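Local coordinates for tail fiber protein (Acinetobacter phage AM24, PDB 5W5P) that probably recognises and degrades the capsular polysaccharide of Acinetobacter baumannii as a trimeric phage tailspike, at residues Ile181-Ser184 against Lys185-Gly189; Leu237-Ser240 against Ala241-Arg244; Glu572-Thr576 against Lys577-Lys581. All coordinates share one frame; numbering follows the deposited sequence.

Contact 1 of 3, residues Ile181-Ser184 against Lys185-Gly189; sequences IFTS and KRSIG
S184 and S187 meet where strand 182-184, which pairs in parallel with strand 151-153, closes in a type I beta turn from S184 to S187, and the carbonyl oxygen of S184 takes both of the hydrogen bonds that cross from 181-184 to 185-189. S187 OG donates to S184 O at 2.9 Å, tilted 22° from the carbonyl plane. S187 N reaches S184 O over 3.3 Å with an N-H...O angle of 148°, but from well above that plane, so the backbone bond lies off the lone pairs. Both donors approach from the same face of the carbonyl. The side chain of S187 can fold back in this way because its OG sits between its own backbone N and carbonyl carbon (chi1 77°). One residue further on, I188 N bonds to K185 O at 3.1 Å, which continues the turn through 185-187, where the backbone angles are helical.

A water adds an indirect polar link. It lies 2.8 Å from T183 OG1 and donates to S187 OG at 2.6 Å, joining the strand to the turn. S184 OG stands 3.2 Å from S187 OG, but its established partner is the carbonyl of L197.

Apolar contact is slight: T183 CG2 comes no nearer than 4.4 Å to I188 CG1. R186 points its chain elsewhere, bonding through NH2 to Y198 O and making a cation-pi contact with the Y198 ring.

At this strand end, then, the turn itself serves S184 O through both S187 donors, while the water meets T183 OG1 and L197 supplies the partner of S184 OG.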
ATOM      1  N   ILE A 181     -12.919 -20.352  19.273  1.00 45.92           N
ATOM      2  CA  ILE A 181     -12.317 -20.873  20.497  1.00 46.01           C
ATOM      3  C   ILE A 181     -11.780 -19.760  21.379  1.00 42.38           C
ATOM      4  O   ILE A 181     -11.543 -19.982  22.573  1.00 48.16           O
ATOM      5  CB  ILE A 181     -11.184 -21.878  20.207  1.00 45.87           C
ATOM      6  CG1 ILE A 181     -10.248 -21.336  19.130  1.00 45.43           C
ATOM      7  CG2 ILE A 181     -11.750 -23.246  19.843  1.00 43.92           C
ATOM      8  CD1 ILE A 181      -8.859 -21.917  19.204  1.00 46.46           C
ATOM      9  N   PHE A 182     -11.569 -18.572  20.827  1.00 38.07           N
ATOM     10  CA  PHE A 182     -11.139 -17.414  21.594  1.00 40.55           C
ATOM     11  C   PHE A 182     -12.203 -16.334  21.480  1.00 46.12           C
ATOM     12  O   PHE A 182     -12.645 -16.000  20.374  1.00 48.13           O
ATOM     13  CB  PHE A 182      -9.779 -16.910  21.108  1.00 39.32           C
ATOM     14  CG  PHE A 182      -8.634 -17.780  21.536  1.00 39.49           C
ATOM     15  CD1 PHE A 182      -8.310 -17.906  22.880  1.00 37.85           C
ATOM     16  CD2 PHE A 182      -7.900 -18.494  20.603  1.00 44.91           C
ATOM     17  CE1 PHE A 182      -7.263 -18.718  23.285  1.00 38.15           C
ATOM     18  CE2 PHE A 182      -6.849 -19.311  20.999  1.00 44.81           C
ATOM     19  CZ  PHE A 182      -6.531 -19.420  22.345  1.00 40.92           C
ATOM     20  N   THR A 183     -12.633 -15.816  22.626  1.00 44.36           N
ATOM     21  CA  THR A 183     -13.658 -14.786  22.674  1.00 39.42           C
ATOM     22  C   THR A 183     -13.384 -13.919  23.896  1.00 41.16           C
ATOM     23  O   THR A 183     -12.340 -14.043  24.541  1.00 42.30           O
ATOM     24  CB  THR A 183     -15.053 -15.423  22.695  1.00 39.55           C
ATOM     25  OG1 THR A 183     -16.052 -14.399  22.635  1.00 43.60           O
ATOM     26  CG2 THR A 183     -15.251 -16.236  23.969  1.00 39.33           C
ATOM     27  N   SER A 184     -14.322 -13.036  24.218  1.00 42.25           N
ATOM     28  CA  SER A 184     -14.208 -12.242  25.430  1.00 41.12           C
ATOM     29  C   SER A 184     -14.749 -13.031  26.613  1.00 46.22           C
ATOM     30  O   SER A 184     -15.769 -13.717  26.505  1.00 44.96           O
ATOM     31  CB  SER A 184     -14.960 -10.922  25.284  1.00 39.97           C
ATOM     32  OG  SER A 184     -16.361 -11.141  25.269  1.00 42.68           O
ATOM     33  N   LYS A 185     -14.050 -12.938  27.749  1.00 50.44           N
ATOM     34  CA  LYS A 185     -14.498 -13.647  28.943  1.00 47.60           C
ATOM     35  C   LYS A 185     -15.859 -13.147  29.409  1.00 47.07           C
ATOM     36  O   LYS A 185     -16.689 -13.937  29.871  1.00 52.30           O
ATOM     37  CB  LYS A 185     -13.467 -13.514  30.063  1.00 46.67           C
ATOM     38  CG  LYS A 185     -13.816 -14.307  31.318  1.00 49.27           C
ATOM     39  CD  LYS A 185     -12.788 -14.091  32.425  1.00 49.08           C
ATOM     40  CE  LYS A 185     -11.975 -15.347  32.683  1.00 53.63           C
ATOM     41  NZ  LYS A 185     -12.405 -16.070  33.916  1.00 59.99           N
ATOM     42  N   ARG A 186     -16.116 -11.840  29.289  1.00 44.83           N
ATOM     43  CA  ARG A 186     -17.356 -11.300  29.838  1.00 45.25           C
ATOM     44  C   ARG A 186     -18.576 -11.639  28.996  1.00 48.63           C
ATOM     45  O   ARG A 186     -19.701 -11.377  29.439  1.00 51.15           O
ATOM     46  CB  ARG A 186     -17.252  -9.787  30.022  1.00 42.97           C
ATOM     47  CG  ARG A 186     -17.049  -8.989  28.753  1.00 44.71           C
ATOM     48  CD  ARG A 186     -17.123  -7.509  29.064  1.00 42.05           C
ATOM     49  NE  ARG A 186     -16.766  -6.677  27.921  1.00 45.78           N
ATOM     50  CZ  ARG A 186     -16.897  -5.352  27.890  1.00 46.37           C
ATOM     51  NH1 ARG A 186     -17.381  -4.707  28.941  1.00 45.92           N
ATOM     52  NH2 ARG A 186     -16.542  -4.669  26.811  1.00 47.39           N
ATOM     53  N   SER A 187     -18.390 -12.218  27.812  1.00 49.95           N
ATOM     54  CA  SER A 187     -19.500 -12.728  27.018  1.00 46.96           C
ATOM     55  C   SER A 187     -19.850 -14.174  27.342  1.00 46.54           C
ATOM     56  O   SER A 187     -20.908 -14.647  26.913  1.00 50.67           O
ATOM     57  CB  SER A 187     -19.182 -12.614  25.524  1.00 47.39           C
ATOM     58  OG  SER A 187     -18.284 -13.633  25.117  1.00 44.09           O
ATOM     59  N   ILE A 188     -18.999 -14.888  28.081  1.00 42.92           N
ATOM     60  CA  ILE A 188     -19.285 -16.277  28.416  1.00 46.59           C
ATOM     61  C   ILE A 188     -20.461 -16.332  29.384  1.00 50.22           C
ATOM     62  O   ILE A 188     -20.451 -15.685  30.438  1.00 51.16           O
ATOM     63  CB  ILE A 188     -18.040 -16.959  29.001  1.00 46.94           C
ATOM     64  CG1 ILE A 188     -16.930 -17.016  27.949  1.00 45.14           C
ATOM     65  CG2 ILE A 188     -18.386 -18.358  29.504  1.00 44.01           C
ATOM     66  CD1 ILE A 188     -15.591 -17.465  28.486  1.00 41.51           C
ATOM     67  N   GLY A 189     -21.476 -17.121  29.030  1.00 52.87           N
ATOM     68  CA  GLY A 189     -22.733 -17.130  29.736  1.00 53.00           C
ATOM     69  C   GLY A 189     -23.768 -16.173  29.183  1.00 53.97           C
ATOM     70  O   GLY A 189     -24.955 -16.311  29.502  1.00 55.49           O
TER
HETATM   71  O   HOH W   1     -18.615 -15.416  23.233  1.00 35.27           O

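Contact 2 of 3, residues Leu237-Ser240 against Ala241-Arg244; sequences LRIS and ALVR
I239 turns its CG2 methyl onto the backbone of the next segment, 3.4 Å from A241 O and 3.6 Å from A241 N. With chi1 at -65°, CG2 points opposite the I239 backbone N, and this torsion sets the methyl against the backbone N and O of A241. The other branch of the isoleucine, through CG1 to CD1, leads away from 241-244, so the touching is done by the short branch alone.

The same methyl also meets L242. The leucine sets off across 237-240 rather than toward it, but its end comes nearer, and CD1 approaches I239 CG2 to 4.3 Å, a loose van der Waals contact between two buried apolar groups.

S240 and R244 make the second pairing. The arginine starts toward 237-240, runs extended as far as CD and then bends at chi3 (-66°), bringing NH2 to 4.3 Å from S240 CB. The serine carbon approaches the guanidinium obliquely, and the contact is one of packing. Their polar ends are engaged elsewhere: S240 OG bonds to S218 N, while R244 NE forms a salt bridge with D275 and NH1 bonds to Q217 OE1 and to the carbonyl of N178. No hydrogen bond joins the two segments.

A short loop leads from strand 235-237 into 241-244, and the chain turns its corner at L242 and V243, as between successive faces of a parallel beta-helix. Strand 241-244 lies between the parallel strands 219-222 and 272-276; I239 packs on V220, A241 and R244 touch V219, and L242 rests against I262 of strand 260-263.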
ATOM      1  N   LEU A 237      -4.846 -24.321   8.720  1.00 37.07           N
ATOM      2  CA  LEU A 237      -5.046 -25.457   7.834  1.00 37.92           C
ATOM      3  C   LEU A 237      -6.425 -26.042   8.098  1.00 46.84           C
ATOM      4  O   LEU A 237      -6.728 -26.436   9.231  1.00 48.23           O
ATOM      5  CB  LEU A 237      -3.948 -26.504   8.046  1.00 38.63           C
ATOM      6  CG  LEU A 237      -3.995 -27.795   7.225  1.00 41.30           C
ATOM      7  CD1 LEU A 237      -4.091 -27.499   5.730  1.00 39.69           C
ATOM      8  CD2 LEU A 237      -2.774 -28.644   7.534  1.00 40.40           C
ATOM      9  N   ARG A 238      -7.256 -26.081   7.054  1.00 38.67           N
ATOM     10  CA  ARG A 238      -8.603 -26.658   7.110  1.00 39.34           C
ATOM     11  C   ARG A 238      -9.426 -26.042   8.240  1.00 38.97           C
ATOM     12  O   ARG A 238     -10.158 -26.730   8.959  1.00 39.65           O
ATOM     13  CB  ARG A 238      -8.545 -28.184   7.227  1.00 40.58           C
ATOM     14  CG  ARG A 238      -7.817 -28.847   6.063  1.00 42.33           C
ATOM     15  CD  ARG A 238      -7.878 -30.359   6.133  1.00 43.76           C
ATOM     16  NE  ARG A 238      -7.051 -30.984   5.102  1.00 45.15           N
ATOM     17  CZ  ARG A 238      -5.763 -31.286   5.257  1.00 50.85           C
ATOM     18  NH1 ARG A 238      -5.151 -31.020   6.403  1.00 49.99           N
ATOM     19  NH2 ARG A 238      -5.085 -31.861   4.269  1.00 51.96           N
ATOM     20  N   ILE A 239      -9.315 -24.721   8.380  1.00 37.96           N
ATOM     21  CA  ILE A 239     -10.067 -23.952   9.364  1.00 42.99           C
ATOM     22  C   ILE A 239     -11.298 -23.369   8.683  1.00 42.17           C
ATOM     23  O   ILE A 239     -11.194 -22.737   7.625  1.00 43.26           O
ATOM     24  CB  ILE A 239      -9.194 -22.848   9.988  1.00 41.00           C
ATOM     25  CG1 ILE A 239      -8.048 -23.487  10.779  1.00 38.48           C
ATOM     26  CG2 ILE A 239     -10.036 -21.886  10.834  1.00 38.63           C
ATOM     27  CD1 ILE A 239      -8.438 -23.940  12.174  1.00 37.27           C
ATOM     28  N   SER A 240     -12.470 -23.583   9.283  1.00 45.77           N
ATOM     29  CA  SER A 240     -13.715 -23.157   8.647  1.00 43.82           C
ATOM     30  C   SER A 240     -13.778 -21.640   8.516  1.00 41.72           C
ATOM     31  O   SER A 240     -14.305 -21.114   7.527  1.00 45.13           O
ATOM     32  CB  SER A 240     -14.912 -23.680   9.441  1.00 43.04           C
ATOM     33  OG  SER A 240     -14.738 -25.047   9.780  1.00 44.37           O
ATOM     34  N   ALA A 241     -13.253 -20.923   9.507  1.00 38.83           N
ATOM     35  CA  ALA A 241     -13.211 -19.468   9.470  1.00 39.86           C
ATOM     36  C   ALA A 241     -12.176 -18.991  10.473  1.00 39.26           C
ATOM     37  O   ALA A 241     -12.184 -19.433  11.624  1.00 43.17           O
ATOM     38  CB  ALA A 241     -14.582 -18.860   9.792  1.00 36.19           C
ATOM     39  N   LEU A 242     -11.287 -18.096  10.041  1.00 35.53           N
ATOM     40  CA  LEU A 242     -10.378 -17.464  10.988  1.00 34.30           C
ATOM     41  C   LEU A 242     -11.149 -16.559  11.940  1.00 42.55           C
ATOM     42  O   LEU A 242     -10.933 -16.590  13.159  1.00 46.47           O
ATOM     43  CB  LEU A 242      -9.299 -16.672  10.246  1.00 33.70           C
ATOM     44  CG  LEU A 242      -8.020 -17.410   9.846  1.00 41.16           C
ATOM     45  CD1 LEU A 242      -8.288 -18.482   8.788  1.00 34.18           C
ATOM     46  CD2 LEU A 242      -6.963 -16.420   9.359  1.00 35.43           C
ATOM     47  N   VAL A 243     -12.058 -15.749  11.399  1.00 38.59           N
ATOM     48  CA  VAL A 243     -12.907 -14.854  12.178  1.00 37.38           C
ATOM     49  C   VAL A 243     -14.353 -15.072  11.758  1.00 40.47           C
ATOM     50  O   VAL A 243     -14.654 -15.128  10.561  1.00 43.95           O
ATOM     51  CB  VAL A 243     -12.519 -13.372  11.992  1.00 36.57           C
ATOM     52  CG1 VAL A 243     -13.322 -12.492  12.949  1.00 34.01           C
ATOM     53  CG2 VAL A 243     -11.031 -13.178  12.205  1.00 33.33           C
ATOM     54  N   ARG A 244     -15.243 -15.189  12.737  1.00 39.73           N
ATOM     55  CA  ARG A 244     -16.668 -15.308  12.484  1.00 36.05           C
ATOM     56  C   ARG A 244     -17.399 -14.397  13.457  1.00 42.36           C
ATOM     57  O   ARG A 244     -16.959 -14.216  14.597  1.00 43.22           O
ATOM     58  CB  ARG A 244     -17.149 -16.760  12.632  1.00 36.83           C
ATOM     59  CG  ARG A 244     -18.650 -16.938  12.489  1.00 37.70           C
ATOM     60  CD  ARG A 244     -19.043 -18.402  12.376  1.00 39.00           C
ATOM     61  NE  ARG A 244     -18.546 -18.998  11.141  1.00 39.02           N
ATOM     62  CZ  ARG A 244     -18.490 -20.307  10.900  1.00 40.24           C
ATOM     63  NH1 ARG A 244     -18.919 -21.177  11.806  1.00 39.84           N
ATOM     64  NH2 ARG A 244     -18.008 -20.746   9.747  1.00 40.22           N
TER

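Contact 3 of 3, residues Glu572-Thr576 against Lys577-Lys581; sequences ERVGT and KYLLK
R573 and Y578 form the antiparallel non-hydrogen-bonded pair of this hairpin, and the arginine crosses the tyrosine, touching it first over the ring and last at the hydroxyl. R573 CB sits over one face of the ring, 4.0 Å from its centroid, a CH-pi contact offset toward the rim. CG, anti to the backbone N (chi1 171°), carries the chain to 3.8 Å from K577 O, and CD passes near the phenol oxygen. The chain then bends at chi3, and NE donates to Y578 OH at 3.0 Å, nearly straight at 171° and in the guanidinium plane, which itself stands 89° to the ring. Beyond it, NH2 has a weak bond to V535 O.

On the other face, E572 OE1 receives K581 NZ at 2.7 Å in a salt bridge from its anti side, and V574 CG2 touches L579 CD1. Backbone bonds pair E572 with L579 and V574 with K577; G575 and T576 occupy the corners of a type II' turn.

Strand 577-582 lies between 569-574 and strand 470-477 in an antiparallel sheet, with Y578 on I476 and T576 bonded to D477 and T478.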
ATOM      1  N   GLU A 572       1.078  34.121 -39.319  1.00 54.18           N
ATOM      2  CA  GLU A 572       2.371  34.534 -39.849  1.00 54.56           C
ATOM      3  C   GLU A 572       3.468  33.768 -39.126  1.00 57.79           C
ATOM      4  O   GLU A 572       3.451  33.677 -37.895  1.00 62.50           O
ATOM      5  CB  GLU A 572       2.579  36.045 -39.687  1.00 51.91           C
ATOM      6  CG  GLU A 572       4.006  36.498 -39.937  1.00 55.25           C
ATOM      7  CD  GLU A 572       4.250  37.944 -39.539  1.00 57.78           C
ATOM      8  OE1 GLU A 572       3.431  38.507 -38.782  1.00 56.09           O
ATOM      9  OE2 GLU A 572       5.267  38.517 -39.989  1.00 58.28           O
ATOM     10  N   ARG A 573       4.412  33.216 -39.884  1.00 56.98           N
ATOM     11  CA  ARG A 573       5.524  32.470 -39.312  1.00 56.38           C
ATOM     12  C   ARG A 573       6.662  33.433 -38.981  1.00 55.52           C
ATOM     13  O   ARG A 573       7.135  34.166 -39.857  1.00 55.39           O
ATOM     14  CB  ARG A 573       6.008  31.378 -40.265  1.00 56.56           C
ATOM     15  CG  ARG A 573       7.305  30.715 -39.812  1.00 60.44           C
ATOM     16  CD  ARG A 573       7.801  29.673 -40.806  1.00 60.66           C
ATOM     17  NE  ARG A 573       7.496  28.315 -40.364  1.00 64.00           N
ATOM     18  CZ  ARG A 573       8.364  27.498 -39.772  1.00 63.52           C
ATOM     19  NH1 ARG A 573       9.611  27.885 -39.545  1.00 64.91           N
ATOM     20  NH2 ARG A 573       7.982  26.284 -39.411  1.00 63.06           N
ATOM     21  N   VAL A 574       7.087  33.433 -37.720  1.00 51.78           N
ATOM     22  CA  VAL A 574       8.213  34.234 -37.253  1.00 54.60           C
ATOM     23  C   VAL A 574       9.194  33.277 -36.591  1.00 57.80           C
ATOM     24  O   VAL A 574       8.907  32.726 -35.519  1.00 59.59           O
ATOM     25  CB  VAL A 574       7.779  35.340 -36.283  1.00 54.70           C
ATOM     26  CG1 VAL A 574       8.991  36.107 -35.773  1.00 52.23           C
ATOM     27  CG2 VAL A 574       6.797  36.279 -36.956  1.00 51.49           C
ATOM     28  N   GLY A 575      10.352  33.087 -37.219  1.00 56.94           N
ATOM     29  CA  GLY A 575      11.298  32.083 -36.779  1.00 52.45           C
ATOM     30  C   GLY A 575      10.676  30.707 -36.849  1.00 57.00           C
ATOM     31  O   GLY A 575      10.387  30.205 -37.939  1.00 60.67           O
ATOM     32  N   THR A 576      10.458  30.089 -35.690  1.00 56.24           N
ATOM     33  CA  THR A 576       9.715  28.844 -35.598  1.00 51.75           C
ATOM     34  C   THR A 576       8.303  29.052 -35.070  1.00 52.53           C
ATOM     35  O   THR A 576       7.528  28.091 -35.011  1.00 53.23           O
ATOM     36  CB  THR A 576      10.459  27.842 -34.705  1.00 53.02           C
ATOM     37  OG1 THR A 576      10.854  28.485 -33.487  1.00 55.45           O
ATOM     38  CG2 THR A 576      11.693  27.302 -35.417  1.00 48.88           C
ATOM     39  N   LYS A 577       7.948  30.276 -34.693  1.00 53.56           N
ATOM     40  CA  LYS A 577       6.653  30.558 -34.098  1.00 52.46           C
ATOM     41  C   LYS A 577       5.625  30.910 -35.167  1.00 53.52           C
ATOM     42  O   LYS A 577       5.957  31.240 -36.309  1.00 53.08           O
ATOM     43  CB  LYS A 577       6.759  31.698 -33.082  1.00 53.62           C
ATOM     44  CG  LYS A 577       7.759  31.437 -31.971  1.00 60.29           C
ATOM     45  CD  LYS A 577       7.903  32.629 -31.043  1.00 65.09           C
ATOM     46  CE  LYS A 577       9.019  32.403 -30.036  1.00 68.14           C
ATOM     47  NZ  LYS A 577       9.433  33.673 -29.381  1.00 72.26           N
ATOM     48  N   TYR A 578       4.357  30.839 -34.774  1.00 53.97           N
ATOM     49  CA  TYR A 578       3.244  31.254 -35.616  1.00 53.30           C
ATOM     50  C   TYR A 578       2.391  32.229 -34.821  1.00 55.40           C
ATOM     51  O   TYR A 578       1.948  31.909 -33.714  1.00 53.31           O
ATOM     52  CB  TYR A 578       2.417  30.052 -36.082  1.00 48.07           C
ATOM     53  CG  TYR A 578       2.984  29.384 -37.316  1.00 47.84           C
ATOM     54  CD1 TYR A 578       3.960  28.403 -37.207  1.00 47.97           C
ATOM     55  CD2 TYR A 578       2.551  29.743 -38.591  1.00 48.47           C
ATOM     56  CE1 TYR A 578       4.489  27.793 -38.327  1.00 49.85           C
ATOM     57  CE2 TYR A 578       3.078  29.138 -39.721  1.00 47.37           C
ATOM     58  CZ  TYR A 578       4.046  28.163 -39.579  1.00 50.61           C
ATOM     59  OH  TYR A 578       4.582  27.543 -40.684  1.00 55.47           O
ATOM     60  N   LEU A 579       2.188  33.421 -35.374  1.00 59.31           N
ATOM     61  CA  LEU A 579       1.331  34.427 -34.765  1.00 55.56           C
ATOM     62  C   LEU A 579      -0.062  34.311 -35.370  1.00 53.20           C
ATOM     63  O   LEU A 579      -0.229  34.476 -36.582  1.00 53.43           O
ATOM     64  CB  LEU A 579       1.893  35.832 -34.990  1.00 55.89           C
ATOM     65  CG  LEU A 579       3.395  36.071 -34.811  1.00 54.91           C
ATOM     66  CD1 LEU A 579       3.726  37.527 -35.095  1.00 54.78           C
ATOM     67  CD2 LEU A 579       3.852  35.685 -33.414  1.00 51.62           C
ATOM     68  N   LEU A 580      -1.052  34.020 -34.535  1.00 52.87           N
ATOM     69  CA  LEU A 580      -2.442  33.986 -34.974  1.00 51.48           C
ATOM     70  C   LEU A 580      -3.063  35.362 -34.763  1.00 49.93           C
ATOM     71  O   LEU A 580      -2.892  35.973 -33.703  1.00 46.62           O
ATOM     72  CB  LEU A 580      -3.223  32.916 -34.213  1.00 50.13           C
ATOM     73  CG  LEU A 580      -2.818  31.465 -34.501  1.00 46.59           C
ATOM     74  CD1 LEU A 580      -1.758  30.996 -33.514  1.00 44.38           C
ATOM     75  CD2 LEU A 580      -4.026  30.543 -34.469  1.00 43.60           C
ATOM     76  N   LYS A 581      -3.765  35.857 -35.781  1.00 51.45           N
ATOM     77  CA  LYS A 581      -4.279  37.219 -35.771  1.00 51.42           C
ATOM     78  C   LYS A 581      -5.719  37.253 -36.264  1.00 53.27           C
ATOM     79  O   LYS A 581      -6.117  36.466 -37.127  1.00 51.78           O
ATOM     80  CB  LYS A 581      -3.430  38.151 -36.645  1.00 48.27           C
ATOM     81  CG  LYS A 581      -1.935  37.900 -36.592  1.00 49.62           C
ATOM     82  CD  LYS A 581      -1.229  38.733 -37.642  1.00 55.45           C
ATOM     83  CE  LYS A 581       0.272  38.600 -37.543  1.00 58.08           C
ATOM     84  NZ  LYS A 581       0.935  39.567 -38.461  1.00 61.06           N
TER

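How the contacts relate
The three contacts follow one another in the chain without overlap. Contacts 1 and 2 are neighbours in the parallel-stranded body, their centres 18 Å apart and their nearest atoms about 7 Å apart, so they do not touch. Strand 219-222 links them indirectly: V219 and V220 make backbone bonds to residues of 181-184 and pack against side chains of contact 2. Contact 3 belongs to a separate antiparallel region on the opposite side of the chain's centre, with its centre 81 Å from that of contact 1 and 73 Å from that of contact 2. Contact 2 is mostly buried, contact 1 partly so, and contact 3 lies at the surface.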